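Local coordinates for protein endoglucanase (Clostridium thermocellum, PDB 2E4T) that hydrolyses internal beta-1,4-glucosidic bonds of cellulose, and probably also xyloglucan, as the family 44 glycoside hydrolase module of a larger multidomain enzyme, at residues Ala18-Ile23 with Phe417-Lys423; Ile258-Leu262 with Leu277-Val282. All blocks are in the same frame, centred on the assembly; numbering follows the deposited sequence. Where two conformers were deposited one is given.

Contact 1: Ala18-Ile23 with Phe417-Lys423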
ATOM      1  N   ALA A  18      21.053  -5.936 -17.405  1.00  8.71           N
ATOM      2  CA  ALA A  18      20.962  -7.053 -16.498  1.00  8.82           C
ATOM      3  C   ALA A  18      19.780  -6.879 -15.539  1.00  8.15           C
ATOM      4  O   ALA A  18      19.453  -5.771 -15.070  1.00  7.82           O
ATOM      5  CB  ALA A  18      22.221  -7.188 -15.678  1.00  9.76           C
ATOM      6  N   GLU A  19      19.168  -8.022 -15.214  1.00  8.09           N
ATOM      7  CA  GLU A  19      18.139  -8.078 -14.176  1.00  8.50           C
ATOM      8  C   GLU A  19      16.960  -7.170 -14.520  1.00  7.65           C
ATOM      9  O   GLU A  19      16.277  -6.693 -13.610  1.00  8.54           O
ATOM     10  CB  GLU A  19      18.666  -7.853 -12.782  1.00  9.27           C
ATOM     11  CG  GLU A  19      19.789  -8.871 -12.482  1.00 11.69           C
ATOM     12  CD  GLU A  19      20.487  -8.669 -11.155  1.00 12.73           C
ATOM     13  OE1 GLU A  19      20.101  -7.819 -10.326  1.00 14.40           O
ATOM     14  OE2 GLU A  19      21.488  -9.371 -10.909  1.00 15.30           O
ATOM     15  N   ARG A  20      16.647  -7.021 -15.795  1.00  7.67           N
ATOM     16  CA  ARG A  20      15.548  -6.140 -16.158  1.00  7.01           C
ATOM     17  C   ARG A  20      14.225  -6.739 -15.695  1.00  7.43           C
ATOM     18  O   ARG A  20      13.952  -7.920 -15.933  1.00  8.62           O
ATOM     19  CB  ARG A  20      15.470  -5.891 -17.663  1.00  7.83           C
ATOM     20  CG  ARG A  20      16.647  -5.088 -18.221  1.00  8.10           C
ATOM     21  CD  ARG A  20      16.413  -4.739 -19.699  1.00  8.43           C
ATOM     22  NE  ARG A  20      17.481  -3.870 -20.185  1.00  8.40           N
ATOM     23  CZ  ARG A  20      17.421  -3.226 -21.332  1.00  8.55           C
ATOM     24  NH1 ARG A  20      16.444  -3.408 -22.183  1.00  9.21           N
ATOM     25  NH2 ARG A  20      18.422  -2.357 -21.618  1.00  9.58           N
ATOM     26  N   LYS A  21      13.390  -5.897 -15.081  1.00  7.18           N
ATOM     27  CA  LYS A  21      12.088  -6.355 -14.597  1.00  8.67           C
ATOM     28  C   LYS A  21      11.168  -5.172 -14.520  1.00  6.95           C
ATOM     29  O   LYS A  21      11.578  -4.085 -14.106  1.00  7.29           O
ATOM     30  CB  LYS A  21      12.194  -7.149 -13.317  1.00 12.26           C
ATOM     31  CG  LYS A  21      12.890  -6.395 -12.304  0.40 15.81           C
ATOM     32  CD  LYS A  21      12.878  -7.079 -10.966  0.40 18.36           C
ATOM     33  CE  LYS A  21      13.693  -8.360 -10.942  0.40 19.20           C
ATOM     34  NZ  LYS A  21      15.165  -8.067 -11.124  0.40 13.59           N
ATOM     35  N   PRO A  22       9.888  -5.345 -14.868  1.00  6.24           N
ATOM     36  CA  PRO A  22       8.975  -4.206 -14.801  1.00  6.29           C
ATOM     37  C   PRO A  22       8.753  -3.779 -13.329  1.00  6.03           C
ATOM     38  O   PRO A  22       8.613  -4.624 -12.440  1.00  6.79           O
ATOM     39  CB  PRO A  22       7.696  -4.747 -15.418  1.00  7.91           C
ATOM     40  CG  PRO A  22       7.741  -6.216 -15.228  1.00  8.81           C
ATOM     41  CD  PRO A  22       9.219  -6.578 -15.343  1.00  7.90           C
ATOM     42  N   ILE A  23       8.656  -2.472 -13.146  1.00  5.73           N
ATOM     43  CA  ILE A  23       8.223  -1.872 -11.878  1.00  5.42           C
ATOM     44  C   ILE A  23       6.727  -1.580 -12.023  1.00  5.40           C
ATOM     45  O   ILE A  23       6.298  -0.868 -12.925  1.00  5.96           O
ATOM     46  CB  ILE A  23       8.973  -0.561 -11.600  1.00  5.34           C
ATOM     47  CG1 ILE A  23      10.461  -0.862 -11.415  1.00  6.37           C
ATOM     48  CG2 ILE A  23       8.378   0.140 -10.369  1.00  5.92           C
ATOM     49  CD1 ILE A  23      11.339   0.397 -11.340  1.00  7.10           C
ATOM     50  N   PHE A 417      10.441   8.399 -12.491  1.00  5.73           N
ATOM     51  CA  PHE A 417      11.356   7.265 -12.514  1.00  5.18           C
ATOM     52  C   PHE A 417      10.941   6.312 -13.635  1.00  5.75           C
ATOM     53  O   PHE A 417       9.768   6.234 -14.033  1.00  6.72           O
ATOM     54  CB  PHE A 417      11.307   6.575 -11.152  1.00  6.06           C
ATOM     55  CG  PHE A 417      12.435   5.627 -10.867  1.00  5.19           C
ATOM     56  CD1 PHE A 417      13.767   6.084 -10.829  1.00  5.67           C
ATOM     57  CD2 PHE A 417      12.201   4.289 -10.536  1.00  5.59           C
ATOM     58  CE1 PHE A 417      14.804   5.204 -10.492  1.00  6.02           C
ATOM     59  CE2 PHE A 417      13.220   3.424 -10.194  1.00  5.84           C
ATOM     60  CZ  PHE A 417      14.546   3.879 -10.164  1.00  5.86           C
ATOM     61  N   GLY A 418      11.928   5.594 -14.199  1.00  5.85           N
ATOM     62  CA  GLY A 418      11.618   4.603 -15.223  1.00  6.04           C
ATOM     63  C   GLY A 418      10.723   3.501 -14.690  1.00  5.45           C
ATOM     64  O   GLY A 418      10.577   3.289 -13.470  1.00  6.44           O
ATOM     65  N   ASP A 419      10.146   2.749 -15.645  1.00  5.98           N
ATOM     66  CA  ASP A 419       9.245   1.649 -15.347  1.00  6.12           C
ATOM     67  C   ASP A 419       9.875   0.275 -15.470  1.00  5.62           C
ATOM     68  O   ASP A 419       9.174  -0.728 -15.250  1.00  5.99           O
ATOM     69  CB  ASP A 419       7.940   1.751 -16.149  1.00  6.94           C
ATOM     70  CG  ASP A 419       8.160   1.676 -17.632  1.00  7.82           C
ATOM     71  OD1 ASP A 419       9.309   1.647 -18.097  1.00  8.14           O
ATOM     72  OD2 ASP A 419       7.123   1.582 -18.362  1.00 10.99           O
ATOM     73  N   THR A 420      11.169   0.185 -15.794  1.00  5.74           N
ATOM     74  CA  THR A 420      11.866  -1.096 -15.855  1.00  5.96           C
ATOM     75  C   THR A 420      13.094  -0.998 -14.948  1.00  5.52           C
ATOM     76  O   THR A 420      14.020  -0.205 -15.212  1.00  6.49           O
ATOM     77  CB  THR A 420      12.280  -1.405 -17.299  1.00  6.33           C
ATOM     78  OG1 THR A 420      11.089  -1.551 -18.064  1.00  6.96           O
ATOM     79  CG2 THR A 420      13.100  -2.705 -17.375  1.00  7.23           C
ATOM     80  N   SER A 421      13.081  -1.783 -13.859  1.00  5.89           N
ATOM     81  CA  SER A 421      14.216  -1.865 -12.970  1.00  5.61           C
ATOM     82  C   SER A 421      15.405  -2.521 -13.651  1.00  5.98           C
ATOM     83  O   SER A 421      15.206  -3.493 -14.426  1.00  6.77           O
ATOM     84  CB  SER A 421      13.776  -2.736 -11.782  1.00  6.49           C
ATOM     85  OG  SER A 421      14.845  -2.992 -10.871  1.00  7.01           O
ATOM     86  N   VAL A 422      16.628  -2.033 -13.394  1.00  6.11           N
ATOM     87  CA  VAL A 422      17.829  -2.644 -13.903  1.00  6.32           C
ATOM     88  C   VAL A 422      18.816  -2.837 -12.752  1.00  6.85           C
ATOM     89  O   VAL A 422      18.727  -2.161 -11.675  1.00  7.32           O
ATOM     90  CB  VAL A 422      18.489  -1.880 -15.062  1.00  6.94           C
ATOM     91  CG1 VAL A 422      17.488  -1.665 -16.160  1.00  7.69           C
ATOM     92  CG2 VAL A 422      19.089  -0.555 -14.603  1.00  7.72           C
ATOM     93  N   LYS A 423      19.817  -3.698 -12.974  1.00  6.83           N
ATOM     94  CA  LYS A 423      20.763  -4.023 -11.922  1.00  7.16           C
ATOM     95  C   LYS A 423      21.551  -2.780 -11.459  1.00  7.03           C
ATOM     96  O   LYS A 423      22.152  -2.065 -12.279  1.00  7.61           O
ATOM     97  CB  LYS A 423      21.761  -5.084 -12.460  1.00  8.19           C
ATOM     98  CG  LYS A 423      22.752  -5.560 -11.409  1.00 10.06           C
ATOM     99  CD  LYS A 423      23.605  -6.719 -11.987  1.00 11.31           C
ATOM    100  CE  LYS A 423      24.524  -7.326 -10.898  1.00 13.05           C
ATOM    101  NZ  LYS A 423      23.707  -7.907  -9.757  1.00 15.49           N
TER
HETATM  102  O   HOH W   1      16.837  -4.889 -11.577  1.00 11.56           O

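Contact 2: Ile258-Leu262 with Leu277-Val282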
ATOM      1  N   ILE A 258      -0.502 -16.747   6.420  1.00  5.98           N
ATOM      2  CA  ILE A 258      -0.351 -16.373   5.004  1.00  5.42           C
ATOM      3  C   ILE A 258      -0.425 -17.582   4.099  1.00  5.65           C
ATOM      4  O   ILE A 258      -1.096 -17.560   3.046  1.00  6.14           O
ATOM      5  CB  ILE A 258       1.037 -15.690   4.825  1.00  5.93           C
ATOM      6  CG1 ILE A 258       1.123 -14.357   5.604  1.00  6.02           C
ATOM      7  CG2 ILE A 258       1.371 -15.518   3.355  1.00  6.47           C
ATOM      8  CD1 ILE A 258       0.183 -13.271   5.125  1.00  7.32           C
ATOM      9  N   ASP A 259       0.267 -18.687   4.469  1.00  5.95           N
ATOM     10  CA  ASP A 259       0.253 -19.886   3.605  1.00  6.38           C
ATOM     11  C   ASP A 259      -1.117 -20.521   3.536  1.00  6.25           C
ATOM     12  O   ASP A 259      -1.541 -21.000   2.468  1.00  6.97           O
ATOM     13  CB  ASP A 259       1.241 -20.919   4.154  1.00  6.49           C
ATOM     14  CG  ASP A 259       2.701 -20.500   3.962  1.00  7.03           C
ATOM     15  OD1 ASP A 259       2.971 -19.608   3.139  1.00  7.98           O
ATOM     16  OD2 ASP A 259       3.562 -21.149   4.631  1.00  8.11           O
ATOM     17  N   TYR A 260      -1.812 -20.604   4.687  1.00  6.27           N
ATOM     18  CA  TYR A 260      -3.177 -21.140   4.719  1.00  6.41           C
ATOM     19  C   TYR A 260      -4.088 -20.316   3.794  1.00  6.10           C
ATOM     20  O   TYR A 260      -4.875 -20.865   2.999  1.00  6.44           O
ATOM     21  CB  TYR A 260      -3.690 -21.123   6.145  1.00  6.84           C
ATOM     22  CG  TYR A 260      -5.154 -21.494   6.299  1.00  6.86           C
ATOM     23  CD1 TYR A 260      -5.532 -22.803   6.609  1.00  7.54           C
ATOM     24  CD2 TYR A 260      -6.138 -20.529   6.213  1.00  6.94           C
ATOM     25  CE1 TYR A 260      -6.857 -23.137   6.823  1.00  8.04           C
ATOM     26  CE2 TYR A 260      -7.485 -20.854   6.420  1.00  8.09           C
ATOM     27  CZ  TYR A 260      -7.828 -22.157   6.739  1.00  7.92           C
ATOM     28  OH  TYR A 260      -9.165 -22.427   6.995  1.00  9.42           O
ATOM     29  N   TYR A 261      -3.999 -18.980   3.916  1.00  6.09           N
ATOM     30  CA  TYR A 261      -4.884 -18.133   3.101  1.00  5.70           C
ATOM     31  C   TYR A 261      -4.630 -18.351   1.631  1.00  5.58           C
ATOM     32  O   TYR A 261      -5.561 -18.546   0.831  1.00  6.07           O
ATOM     33  CB  TYR A 261      -4.635 -16.651   3.498  1.00  5.93           C
ATOM     34  CG  TYR A 261      -5.521 -15.688   2.814  1.00  5.71           C
ATOM     35  CD1 TYR A 261      -6.840 -15.510   3.220  1.00  6.32           C
ATOM     36  CD2 TYR A 261      -5.059 -14.904   1.738  1.00  5.97           C
ATOM     37  CE1 TYR A 261      -7.685 -14.593   2.620  1.00  6.21           C
ATOM     38  CE2 TYR A 261      -5.910 -13.971   1.139  1.00  6.26           C
ATOM     39  CZ  TYR A 261      -7.176 -13.783   1.586  1.00  6.19           C
ATOM     40  OH  TYR A 261      -7.943 -12.796   0.993  1.00  6.86           O
ATOM     41  N   LEU A 262      -3.352 -18.337   1.230  1.00  5.75           N
ATOM     42  CA  LEU A 262      -3.034 -18.552  -0.187  1.00  5.87           C
ATOM     43  C   LEU A 262      -3.513 -19.933  -0.645  1.00  6.25           C
ATOM     44  O   LEU A 262      -4.094 -20.063  -1.732  1.00  6.63           O
ATOM     45  CB  LEU A 262      -1.512 -18.407  -0.386  1.00  5.87           C
ATOM     46  CG  LEU A 262      -0.998 -16.978  -0.248  1.00  6.12           C
ATOM     47  CD1 LEU A 262       0.511 -17.023  -0.053  1.00  6.69           C
ATOM     48  CD2 LEU A 262      -1.378 -16.130  -1.458  1.00  6.80           C
ATOM     49  N   LEU A 277      -8.406 -14.853  -5.928  1.00  5.95           N
ATOM     50  CA  LEU A 277      -7.554 -13.915  -5.197  1.00  5.69           C
ATOM     51  C   LEU A 277      -6.540 -13.389  -6.213  1.00  5.46           C
ATOM     52  O   LEU A 277      -5.752 -14.181  -6.739  1.00  6.42           O
ATOM     53  CB  LEU A 277      -6.797 -14.599  -4.074  1.00  6.01           C
ATOM     54  CG  LEU A 277      -5.833 -13.710  -3.285  1.00  6.09           C
ATOM     55  CD1 LEU A 277      -6.573 -12.615  -2.499  1.00  6.67           C
ATOM     56  CD2 LEU A 277      -4.914 -14.510  -2.435  1.00  6.66           C
ATOM     57  N   ASP A 278      -6.563 -12.076  -6.460  1.00  5.45           N
ATOM     58  CA  ASP A 278      -5.587 -11.495  -7.375  1.00  5.57           C
ATOM     59  C   ASP A 278      -4.361 -10.954  -6.653  1.00  5.16           C
ATOM     60  O   ASP A 278      -3.239 -11.024  -7.202  1.00  5.70           O
ATOM     61  CB  ASP A 278      -6.230 -10.402  -8.212  1.00  6.11           C
ATOM     62  CG  ASP A 278      -7.303 -10.980  -9.098  1.00  6.25           C
ATOM     63  OD1 ASP A 278      -6.932 -11.539 -10.168  1.00  9.12           O
ATOM     64  OD2 ASP A 278      -8.495 -10.908  -8.711  1.00  6.45           O
ATOM     65  N   VAL A 279      -4.565 -10.392  -5.462  1.00  5.35           N
ATOM     66  CA  VAL A 279      -3.520  -9.657  -4.783  1.00  5.14           C
ATOM     67  C   VAL A 279      -3.563  -9.981  -3.285  1.00  5.04           C
ATOM     68  O   VAL A 279      -4.575  -9.750  -2.628  1.00  5.97           O
ATOM     69  CB  VAL A 279      -3.657  -8.134  -4.977  1.00  5.24           C
ATOM     70  CG1 VAL A 279      -2.416  -7.445  -4.459  1.00  5.86           C
ATOM     71  CG2 VAL A 279      -3.915  -7.768  -6.436  1.00  5.58           C
ATOM     72  N   LEU A 280      -2.459 -10.539  -2.779  1.00  4.81           N
ATOM     73  CA  LEU A 280      -2.248 -10.699  -1.338  1.00  5.03           C
ATOM     74  C   LEU A 280      -1.947  -9.309  -0.775  1.00  5.05           C
ATOM     75  O   LEU A 280      -1.022  -8.652  -1.233  1.00  5.98           O
ATOM     76  CB  LEU A 280      -1.079 -11.657  -1.103  1.00  4.88           C
ATOM     77  CG  LEU A 280      -0.763 -11.912   0.365  1.00  5.77           C
ATOM     78  CD1 LEU A 280      -1.870 -12.740   1.022  1.00  7.67           C
ATOM     79  CD2 LEU A 280       0.575 -12.643   0.504  1.00  6.47           C
ATOM     80  N   ASP A 281      -2.761  -8.893   0.201  1.00  5.32           N
ATOM     81  CA  ASP A 281      -2.806  -7.488   0.666  1.00  5.57           C
ATOM     82  C   ASP A 281      -2.555  -7.466   2.157  1.00  4.81           C
ATOM     83  O   ASP A 281      -3.302  -8.121   2.935  1.00  5.66           O
ATOM     84  CB  ASP A 281      -4.286  -7.021   0.372  1.00  6.61           C
ATOM     85  CG  ASP A 281      -4.637  -5.668   0.889  1.00  6.48           C
ATOM     86  OD1 ASP A 281      -3.940  -5.172   1.811  1.00  7.44           O
ATOM     87  OD2 ASP A 281      -5.608  -5.093   0.328  1.00  7.97           O
ATOM     88  N   VAL A 282      -1.491  -6.774   2.574  1.00  4.86           N
ATOM     89  CA  VAL A 282      -1.175  -6.674   3.980  1.00  4.80           C
ATOM     90  C   VAL A 282      -0.851  -5.197   4.325  1.00  4.55           C
ATOM     91  O   VAL A 282      -0.517  -4.378   3.458  1.00  4.98           O
ATOM     92  CB  VAL A 282       0.009  -7.573   4.406  1.00  5.98           C
ATOM     93  CG1 VAL A 282      -0.325  -9.049   4.195  1.00  7.08           C
ATOM     94  CG2 VAL A 282       1.302  -7.175   3.641  1.00  7.68           C
TER

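Contact 1: Ala18-Ile23 with Phe417-Lys423
Ile23 lays its CG1-CD1 arm across the backbone of 417-423, with CG1 against Ser421 CB and CD1 3.7 Å from Phe417 CE2, reaching the ring obliquely. Two antiparallel strands, the end of 8-22 and the start of 420-426, pair here in the beta domain that accompanies the TIM-like barrel; residues nearly 400 positions apart meet, just before the chain enters barrel strand 26-30. Phe417 and Ile23 both touch Tyr28 of that strand. Lys21 and Ser421 form a hydrogen-bonded pair, Ser421 N giving the shorter link to Lys21 O (2.8 Å) and Lys21 N returning one to Ser421 O (3.1 Å). Pro22 faces Thr420 in the neighbouring non-hydrogen-bonded pair, where Pro22 CA makes a bent CA-H...O contact with Asp419 O. That same oxygen takes an almost straight bond from Ile23 N (176° at the hydrogen), the donor standing above the carbonyl plane. Asp419 and Thr420 both oppose Ile438 on the other side, a classic beta bulge, and Gly440 binds both their side chains. Arg20 CG lies alongside Val422 CG1, while its guanidinium group turns to Thr16 O and Glu441 O. At the far end, Lys423 N bonds Ala18 O, and the lysine chain, CG anti to the backbone N (chi1 -177°), runs out extended before bending at its last torsion. Lys423 NZ meets Glu19 OE2 at 2.9 Å from above the carboxylate plane and also forms a salt bridge with Glu425, so one ammonium links two acids. A water donates to Glu19 O and is hydrogen-bonded to Ser421 OG, 2.8 Å from each.

Contact 2: Ile258-Leu262 with Leu277-Val282
Tyr261 and Leu280 reach past one another from the two sides of the interface, Tyr261 CD2 lying 3.9 Å from Leu280 CD1, where helix 257-272 packs on the outside of strand 279-284 in the TIM-like barrel. The helix precedes the strand and runs roughly against it: the local axes make 147° and approach to 10.9 Å. Leu277, just ahead of the strand, crosses the tyrosine obliquely. Both its methyls approach Tyr261 CE2 from the same side, Leu277 CD2 at 3.7 Å and Leu277 CD1 at 3.9 Å, and Leu277 CD1 also lies near the phenolic OH. A chi1 of -176° brings the Tyr261 ring to the methyls of Leu277 and Leu280. Leu262 swings its CD2 methyl inward to Leu277 CD2, at 4.0 Å, and a little farther from Leu280 CD1. Thus Leu280 is shared: CD1 serves Tyr261 and Leu262, while CD2 meets Ile258 CG2, the two side chains crossing at about a right angle. Helices 204-221 and 338-349 border this layer, Tyr261 touching Ile208 and Ile258 touching Leu342. No hydrogen bond joins the two segments; the contact is buried and apolar, closing loosely with Ile258 CD1 4.4 Å from Val282 CG1.

Overall arrangement
Contact 2 belongs to the buried layer between barrel and surrounding helices, whereas contact 1 is only partly buried and lies in the beta domain, its centre about 20 Å from that of the chain. Their centres stand 25 Å apart, and their nearest atoms, about 13 Å apart, do not touch. Contact 1 brings together the two ends of the stretch that contains the barrel, and contact 2 joins near neighbours within that stretch. The chemistry follows: mainly backbone hydrogen bonds and a salt bridge, with one apolar corner, at 18-23 with 417-423, aliphatic and aromatic packing alone at 258-262 with 277-282. They share no strand or helix, and both lie away from the calcium and zinc sites.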